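Long-range contacts in ribosomal RNA small subunit methyltransferase E (Bacillus subtilis, PDB 1VHK), which probably methylates N3 of one specific uridine in 16S rRNA of the assembled 30S ribosomal subunit, using S-adenosyl-L-methionine as methyl donor: residues R77-I85 with L244-E252; M166-A175 with L195-F205. All coordinates share one frame; numbering follows the deposited sequence.

Interaction 1: residues R77-I85 with L244-E252; sequences RELPIKVYI and LSAISYQTE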
# COMPACT_ATOMS: atom_id res chain seq x y z
N ARG A 77 -8.32 3.71 13.75
CA ARG A 77 -7.76 3.78 12.39
C ARG A 77 -8.07 2.56 11.58
O ARG A 77 -7.42 2.34 10.56
CB ARG A 77 -6.27 4.09 12.47
CG ARG A 77 -5.94 5.37 13.22
CD ARG A 77 -4.45 5.58 13.35
NE ARG A 77 -4.09 6.78 14.09
CZ ARG A 77 -3.94 6.88 15.41
NH1 ARG A 77 -4.13 5.83 16.19
NH2 ARG A 77 -3.59 8.06 15.94
N GLU A 78 -9.10 1.82 11.97
CA GLU A 78 -9.47 0.60 11.25
C GLU A 78 -10.33 0.87 10.04
O GLU A 78 -11.09 1.85 9.99
CB GLU A 78 -10.11 -0.41 12.20
CG GLU A 78 -9.18 -1.07 13.19
CD GLU A 78 -7.97 -1.79 12.66
OE1 GLU A 78 -8.05 -2.61 11.70
OE2 GLU A 78 -6.85 -1.55 13.18
N LEU A 79 -10.12 0.11 8.96
CA LEU A 79 -10.99 0.26 7.77
C LEU A 79 -12.45 0.05 8.21
O LEU A 79 -12.70 -0.88 8.98
CB LEU A 79 -10.69 -0.81 6.74
CG LEU A 79 -9.66 -0.63 5.67
CD1 LEU A 79 -9.71 -1.80 4.68
CD2 LEU A 79 -9.77 0.71 4.95
N PRO A 80 -13.38 0.73 7.57
CA PRO A 80 -14.79 0.54 7.90
C PRO A 80 -15.27 -0.84 7.57
O PRO A 80 -16.30 -1.25 8.09
CB PRO A 80 -15.54 1.57 7.08
CG PRO A 80 -14.55 2.25 6.23
CD PRO A 80 -13.18 1.80 6.60
N ILE A 81 -14.61 -1.58 6.67
CA ILE A 81 -15.08 -2.93 6.37
C ILE A 81 -13.94 -3.94 6.55
O ILE A 81 -12.80 -3.54 6.34
CB ILE A 81 -15.65 -3.07 4.95
CG1 ILE A 81 -14.54 -3.20 3.93
CG2 ILE A 81 -16.57 -1.91 4.59
CD1 ILE A 81 -14.97 -3.48 2.53
N LYS A 82 -14.29 -5.18 6.86
CA LYS A 82 -13.31 -6.24 7.06
C LYS A 82 -12.82 -6.85 5.78
O LYS A 82 -13.57 -7.54 5.06
CB LYS A 82 -13.95 -7.34 7.95
CG LYS A 82 -14.26 -6.80 9.34
CD LYS A 82 -14.61 -7.89 10.32
CE LYS A 82 -14.80 -7.30 11.72
NZ LYS A 82 -14.75 -8.36 12.78
N VAL A 83 -11.54 -6.59 5.42
CA VAL A 83 -11.12 -7.18 4.15
C VAL A 83 -10.11 -8.27 4.36
O VAL A 83 -9.27 -8.24 5.26
CB VAL A 83 -10.90 -6.23 2.99
CG1 VAL A 83 -10.95 -4.77 3.35
CG2 VAL A 83 -9.70 -6.57 2.13
N TYR A 84 -10.49 -9.44 3.79
CA TYR A 84 -9.69 -10.64 3.85
C TYR A 84 -8.94 -10.87 2.54
O TYR A 84 -9.55 -10.98 1.47
CB TYR A 84 -10.56 -11.86 4.10
CG TYR A 84 -11.13 -11.94 5.49
CD1 TYR A 84 -10.76 -12.96 6.36
CD2 TYR A 84 -12.05 -11.01 5.94
CE1 TYR A 84 -11.33 -13.06 7.62
CE2 TYR A 84 -12.62 -11.08 7.19
CZ TYR A 84 -12.25 -12.11 8.02
OH TYR A 84 -12.82 -12.20 9.27
N ILE A 85 -7.63 -11.02 2.65
CA ILE A 85 -6.78 -11.24 1.49
C ILE A 85 -6.45 -12.72 1.34
O ILE A 85 -5.77 -13.31 2.18
CB ILE A 85 -5.47 -10.44 1.60
CG1 ILE A 85 -5.74 -8.99 1.99
CG2 ILE A 85 -4.69 -10.52 0.30
CD1 ILE A 85 -6.71 -8.25 1.11
N LEU A 244 -6.42 -2.73 -1.46
CA LEU A 244 -6.71 -2.21 -0.12
C LEU A 244 -6.73 -0.67 -0.19
O LEU A 244 -7.52 -0.05 0.50
CB LEU A 244 -5.79 -2.65 0.94
CG LEU A 244 -5.84 -3.86 1.79
CD1 LEU A 244 -7.19 -4.52 1.86
CD2 LEU A 244 -4.71 -4.85 1.44
N SER A 245 -5.81 -0.12 -0.97
CA SER A 245 -5.68 1.30 -1.13
C SER A 245 -6.93 1.90 -1.76
O SER A 245 -7.44 2.89 -1.22
CB SER A 245 -4.43 1.66 -1.96
OG SER A 245 -3.27 1.17 -1.27
N ALA A 246 -7.51 1.26 -2.76
CA ALA A 246 -8.77 1.72 -3.35
C ALA A 246 -9.88 1.66 -2.31
O ALA A 246 -10.63 2.63 -2.15
CB ALA A 246 -9.09 0.90 -4.58
N ILE A 247 -9.99 0.58 -1.53
CA ILE A 247 -11.07 0.51 -0.53
C ILE A 247 -10.97 1.68 0.44
O ILE A 247 -11.96 2.33 0.83
CB ILE A 247 -11.11 -0.87 0.13
CG1 ILE A 247 -11.75 -1.88 -0.79
CG2 ILE A 247 -11.84 -0.88 1.47
CD1 ILE A 247 -11.16 -3.27 -0.79
N SER A 248 -9.74 1.99 0.86
CA SER A 248 -9.48 3.10 1.75
C SER A 248 -9.92 4.43 1.13
O SER A 248 -10.59 5.24 1.79
CB SER A 248 -8.02 3.19 2.15
OG SER A 248 -7.72 4.44 2.76
N TYR A 249 -9.62 4.58 -0.16
CA TYR A 249 -9.97 5.82 -0.85
C TYR A 249 -11.47 6.03 -0.88
O TYR A 249 -11.99 7.12 -0.61
CB TYR A 249 -9.37 5.81 -2.24
CG TYR A 249 -9.75 7.03 -3.06
CD1 TYR A 249 -9.11 8.25 -2.91
CD2 TYR A 249 -10.83 6.93 -3.94
CE1 TYR A 249 -9.50 9.35 -3.64
CE2 TYR A 249 -11.23 8.02 -4.67
CZ TYR A 249 -10.55 9.22 -4.53
OH TYR A 249 -10.97 10.27 -5.32
N GLN A 250 -12.20 4.97 -1.21
CA GLN A 250 -13.63 4.96 -1.29
C GLN A 250 -14.35 5.08 0.05
O GLN A 250 -15.32 5.84 0.19
CB GLN A 250 -14.10 3.66 -1.99
CG GLN A 250 -15.62 3.49 -1.88
CD GLN A 250 -16.34 4.38 -2.89
OE1 GLN A 250 -17.35 4.98 -2.58
NE2 GLN A 250 -15.85 4.44 -4.12
N THR A 251 -14.01 4.22 1.00
CA THR A 251 -14.68 4.22 2.29
C THR A 251 -14.15 5.25 3.26
O THR A 251 -14.88 5.55 4.21
CB THR A 251 -14.65 2.82 2.96
OG1 THR A 251 -13.28 2.42 3.11
CG2 THR A 251 -15.39 1.79 2.14
N GLU A 252 -12.98 5.85 3.09
CA GLU A 252 -12.47 6.84 4.01
C GLU A 252 -12.15 8.21 3.44
O GLU A 252 -12.12 9.19 4.21
CB GLU A 252 -11.20 6.32 4.71
CG GLU A 252 -11.25 4.89 5.19
CD GLU A 252 -9.90 4.41 5.68
OE1 GLU A 252 -9.84 3.92 6.83
OE2 GLU A 252 -8.91 4.56 4.95
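Leu79 lays its two methyls across the last turns of helix 239-253, its side chain running at about a right angle to both Ile247 and Glu252. CD1 of Leu79 meets CG2 of Ile247 at 4.0 Å, while CD2 of Leu79 lies 3.7 Å from OE1 of Glu252, so one branch enters an apolar patch and the other rests against a carboxylate. That carboxylate also forms a salt bridge, through OE2, with Arg232 of the second subunit. Next along the loop, the Pro80 ring slants over Thr251, with Pro80 CG near Thr251 CB and Pro80 CD 3.9 Å from Glu252 CG. Thr251 turns its hydroxyl back to the helix: with chi1 at 58°, OG1 bonds to Ile247 O from above the carbonyl plane, and this oxygen also accepts the Thr251 N-H. Ile81, at the end of the loop, and Val83 and Ile85 of the strand all point toward the helix; Val83 CG2 packs on Leu244 CD1, which Ile85 CD1 meets tip to tip at 3.8 Å. Ile247 also touches Phe188 and Val192 of helix 187-193. Strand and helix run nearly antiparallel, at 170°, with axes 10.9 Å apart. This is the helix-on-sheet layer of an alpha/beta SPOUT methyltransferase domain, in which the C-terminal helix covers one face of the parallel sheet and contributes to the dimer interface.

Interaction 2: residues M166-A175 with L195-F205; sequences MQDFDKCVVA and LPKGSSLLIVF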
# COMPACT_ATOMS: atom_id res chain seq x y z
N MSE A 166 -15.64 -19.47 1.75
CA MSE A 166 -16.39 -18.45 1.06
C MSE A 166 -17.73 -18.09 1.66
O MSE A 166 -18.11 -16.91 1.74
CB MSE A 166 -16.56 -18.82 -0.44
CG MSE A 166 -15.23 -19.26 -1.03
SE MSE A 166 -14.85 -18.56 -2.74
CE MSE A 166 -16.09 -17.13 -2.87
N GLN A 167 -18.45 -19.09 2.14
CA GLN A 167 -19.77 -18.91 2.72
C GLN A 167 -19.84 -17.99 3.91
O GLN A 167 -20.90 -17.44 4.24
CB GLN A 167 -20.30 -20.31 3.10
CG GLN A 167 -21.73 -20.58 2.65
CD GLN A 167 -22.09 -22.04 2.90
OE1 GLN A 167 -21.89 -22.50 4.03
NE2 GLN A 167 -22.53 -22.75 1.88
N ASP A 168 -18.75 -17.83 4.64
CA ASP A 168 -18.70 -17.02 5.83
C ASP A 168 -18.70 -15.53 5.56
O ASP A 168 -19.06 -14.74 6.43
CB ASP A 168 -17.47 -17.37 6.68
CG ASP A 168 -17.23 -18.84 6.91
OD1 ASP A 168 -16.20 -19.16 7.57
OD2 ASP A 168 -18.04 -19.68 6.48
N PHE A 169 -18.33 -15.10 4.35
CA PHE A 169 -18.25 -13.67 4.13
C PHE A 169 -19.46 -13.08 3.42
O PHE A 169 -19.99 -13.67 2.49
CB PHE A 169 -17.00 -13.32 3.31
CG PHE A 169 -15.75 -14.02 3.76
CD1 PHE A 169 -15.37 -15.22 3.20
CD2 PHE A 169 -14.95 -13.45 4.74
CE1 PHE A 169 -14.20 -15.85 3.61
CE2 PHE A 169 -13.80 -14.08 5.15
CZ PHE A 169 -13.42 -15.26 4.57
N ASP A 170 -19.71 -11.81 3.71
CA ASP A 170 -20.71 -11.05 2.97
C ASP A 170 -20.46 -11.03 1.48
O ASP A 170 -21.43 -11.24 0.72
CB ASP A 170 -20.80 -9.64 3.57
CG ASP A 170 -21.20 -9.75 5.04
OD1 ASP A 170 -20.78 -8.94 5.88
OD2 ASP A 170 -21.97 -10.70 5.33
N LYS A 171 -19.27 -10.80 0.96
CA LYS A 171 -19.02 -10.80 -0.47
C LYS A 171 -17.64 -11.35 -0.80
O LYS A 171 -16.71 -11.32 -0.00
CB LYS A 171 -19.12 -9.41 -1.09
CG LYS A 171 -20.47 -8.81 -1.31
CD LYS A 171 -20.93 -8.97 -2.76
CE LYS A 171 -22.34 -8.44 -2.95
NZ LYS A 171 -23.35 -9.22 -2.17
N CYS A 172 -17.45 -11.76 -2.05
CA CYS A 172 -16.18 -12.26 -2.49
C CYS A 172 -15.81 -11.74 -3.86
O CYS A 172 -16.51 -12.03 -4.82
CB CYS A 172 -16.14 -13.80 -2.54
SG CYS A 172 -14.54 -14.36 -3.30
N VAL A 173 -14.69 -11.02 -3.98
CA VAL A 173 -14.25 -10.59 -5.30
C VAL A 173 -13.05 -11.46 -5.68
O VAL A 173 -12.28 -11.92 -4.84
CB VAL A 173 -13.97 -9.12 -5.48
CG1 VAL A 173 -14.77 -8.20 -4.57
CG2 VAL A 173 -12.49 -8.75 -5.44
N VAL A 174 -12.98 -11.77 -6.96
CA VAL A 174 -11.87 -12.50 -7.54
C VAL A 174 -11.13 -11.55 -8.51
O VAL A 174 -11.69 -11.03 -9.46
CB VAL A 174 -12.30 -13.78 -8.25
CG1 VAL A 174 -11.08 -14.54 -8.79
CG2 VAL A 174 -13.09 -14.68 -7.31
N ALA A 175 -9.89 -11.25 -8.15
CA ALA A 175 -9.06 -10.32 -8.94
C ALA A 175 -8.56 -11.09 -10.15
O ALA A 175 -7.79 -12.04 -10.01
CB ALA A 175 -7.94 -9.76 -8.11
N LEU A 195 -20.93 -2.00 0.21
CA LEU A 195 -20.77 -2.72 1.47
C LEU A 195 -20.94 -1.78 2.65
O LEU A 195 -20.44 -0.65 2.67
CB LEU A 195 -19.44 -3.45 1.56
CG LEU A 195 -19.19 -4.63 0.63
CD1 LEU A 195 -17.71 -5.03 0.67
CD2 LEU A 195 -20.06 -5.83 0.99
N PRO A 196 -21.64 -2.23 3.67
CA PRO A 196 -21.92 -1.44 4.86
C PRO A 196 -20.89 -1.56 5.95
O PRO A 196 -20.18 -2.56 6.13
CB PRO A 196 -23.28 -1.97 5.32
CG PRO A 196 -23.67 -3.05 4.39
CD PRO A 196 -22.38 -3.52 3.72
N LYS A 197 -20.81 -0.53 6.79
CA LYS A 197 -19.89 -0.54 7.93
C LYS A 197 -19.98 -1.87 8.66
O LYS A 197 -21.09 -2.31 8.98
CB LYS A 197 -20.23 0.59 8.87
CG LYS A 197 -19.30 0.86 10.01
CD LYS A 197 -19.05 2.36 10.16
CE LYS A 197 -18.60 2.70 11.57
NZ LYS A 197 -17.20 2.27 11.85
N GLY A 198 -18.84 -2.50 8.90
CA GLY A 198 -18.76 -3.77 9.58
C GLY A 198 -18.83 -5.00 8.73
O GLY A 198 -18.67 -6.11 9.25
N SER A 199 -19.15 -4.93 7.44
CA SER A 199 -19.32 -6.12 6.62
C SER A 199 -17.99 -6.74 6.21
O SER A 199 -16.96 -6.09 6.26
CB SER A 199 -20.12 -5.76 5.37
OG SER A 199 -19.58 -4.58 4.83
N SER A 200 -18.03 -7.98 5.72
CA SER A 200 -16.83 -8.69 5.37
C SER A 200 -16.62 -8.88 3.89
O SER A 200 -17.53 -9.26 3.15
CB SER A 200 -16.80 -10.06 6.08
OG SER A 200 -17.61 -11.00 5.40
N LEU A 201 -15.34 -8.74 3.46
CA LEU A 201 -15.05 -8.93 2.04
C LEU A 201 -13.82 -9.82 1.84
O LEU A 201 -12.79 -9.66 2.49
CB LEU A 201 -14.88 -7.59 1.36
CG LEU A 201 -14.30 -7.60 -0.06
CD1 LEU A 201 -15.32 -8.11 -1.08
CD2 LEU A 201 -13.77 -6.22 -0.43
N LEU A 202 -13.99 -10.87 1.04
CA LEU A 202 -12.94 -11.79 0.67
C LEU A 202 -12.47 -11.45 -0.76
O LEU A 202 -13.32 -11.21 -1.61
CB LEU A 202 -13.40 -13.25 0.68
CG LEU A 202 -12.31 -14.23 0.18
CD1 LEU A 202 -11.17 -14.26 1.18
CD2 LEU A 202 -12.87 -15.60 -0.07
N ILE A 203 -11.17 -11.34 -0.94
CA ILE A 203 -10.59 -11.01 -2.25
C ILE A 203 -9.51 -12.05 -2.56
O ILE A 203 -8.60 -12.22 -1.73
CB ILE A 203 -9.93 -9.62 -2.30
CG1 ILE A 203 -10.80 -8.51 -1.74
CG2 ILE A 203 -9.57 -9.28 -3.75
CD1 ILE A 203 -10.20 -7.13 -1.77
N VAL A 204 -9.68 -12.86 -3.61
CA VAL A 204 -8.64 -13.88 -3.84
C VAL A 204 -7.79 -13.50 -5.02
O VAL A 204 -8.28 -13.02 -6.05
CB VAL A 204 -9.19 -15.29 -3.90
CG1 VAL A 204 -10.67 -15.34 -3.55
CG2 VAL A 204 -8.92 -16.00 -5.22
N PHE A 205 -6.47 -13.69 -4.89
CA PHE A 205 -5.54 -13.39 -5.98
C PHE A 205 -4.81 -14.65 -6.43
O PHE A 205 -4.54 -15.52 -5.59
CB PHE A 205 -4.48 -12.39 -5.43
CG PHE A 205 -5.10 -11.16 -4.84
CD1 PHE A 205 -5.49 -11.14 -3.53
CD2 PHE A 205 -5.31 -10.04 -5.63
CE1 PHE A 205 -6.13 -10.04 -3.00
CE2 PHE A 205 -5.92 -8.92 -5.10
CZ PHE A 205 -6.30 -8.91 -3.77
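Phe169 offers one ring face to Leu202, whose CB stands 3.9 Å from the ring centroid in a CH-pi contact, and an edge to Ser200 OG, which lies in the ring plane. A chi1 of 176° swings the Leu202 branch away from its own N, and CD2 thereby reaches both Phe169 CE1 and Cys172 SG, the latter at 3.8 Å. Asp170 and Ser200 grip each other twice. Ser200 chi1, 80°, sets OG between the backbone N and the carbonyl carbon, where it takes the Asp170 N-H at 2.8 Å from Asp170 N; Ser200 N donates to Asp170 OD1 at 2.9 Å, meeting the anti side of the carboxylate 33° out of its plane. From there the backbones pair as parallel strands, Leu202 N bonding almost straight to Lys171 O. Strand 171-175, helix 187-193 and strand 200-205 follow one another as a beta-alpha-beta crossover between neighbouring strands. On the face carrying Val173, Leu201 and Ile203, Val173 divides its branches: CG1 lies against Leu201 CD1 and CG2 against Ile203 CG2, with Val173 and Ile203 side by side and pointing the same way. Helix 187-193 sets Ile191 against Val173 and Leu201. At the strand ends, Ala175 CB packs obliquely on the Phe205 ring, 3.6 Å from CD2.

Interactions 1 and 2 share the six-stranded parallel sheet of the methyltransferase domain, their centres about 12 Å apart. Strand 200-205 lies between strands 82-88 and 171-175, so interaction 2 joins two strands edge to edge while interaction 1 lays helix 239-253 against the neighbouring strand. The two meet directly: Tyr84 N lies 2.7 Å from Leu201 O, probably hydrogen-bonded, and Tyr84 stacks edge-to-face with Phe169. Along the chain, both segments of interaction 2 fall between those of interaction 1, which brings strand 82-88 together with the C-terminal helix, more than 150 residues later. That helix also packs on strand 200-205, uniting both contacts in one core; of the two, interaction 1 alone reaches the second subunit.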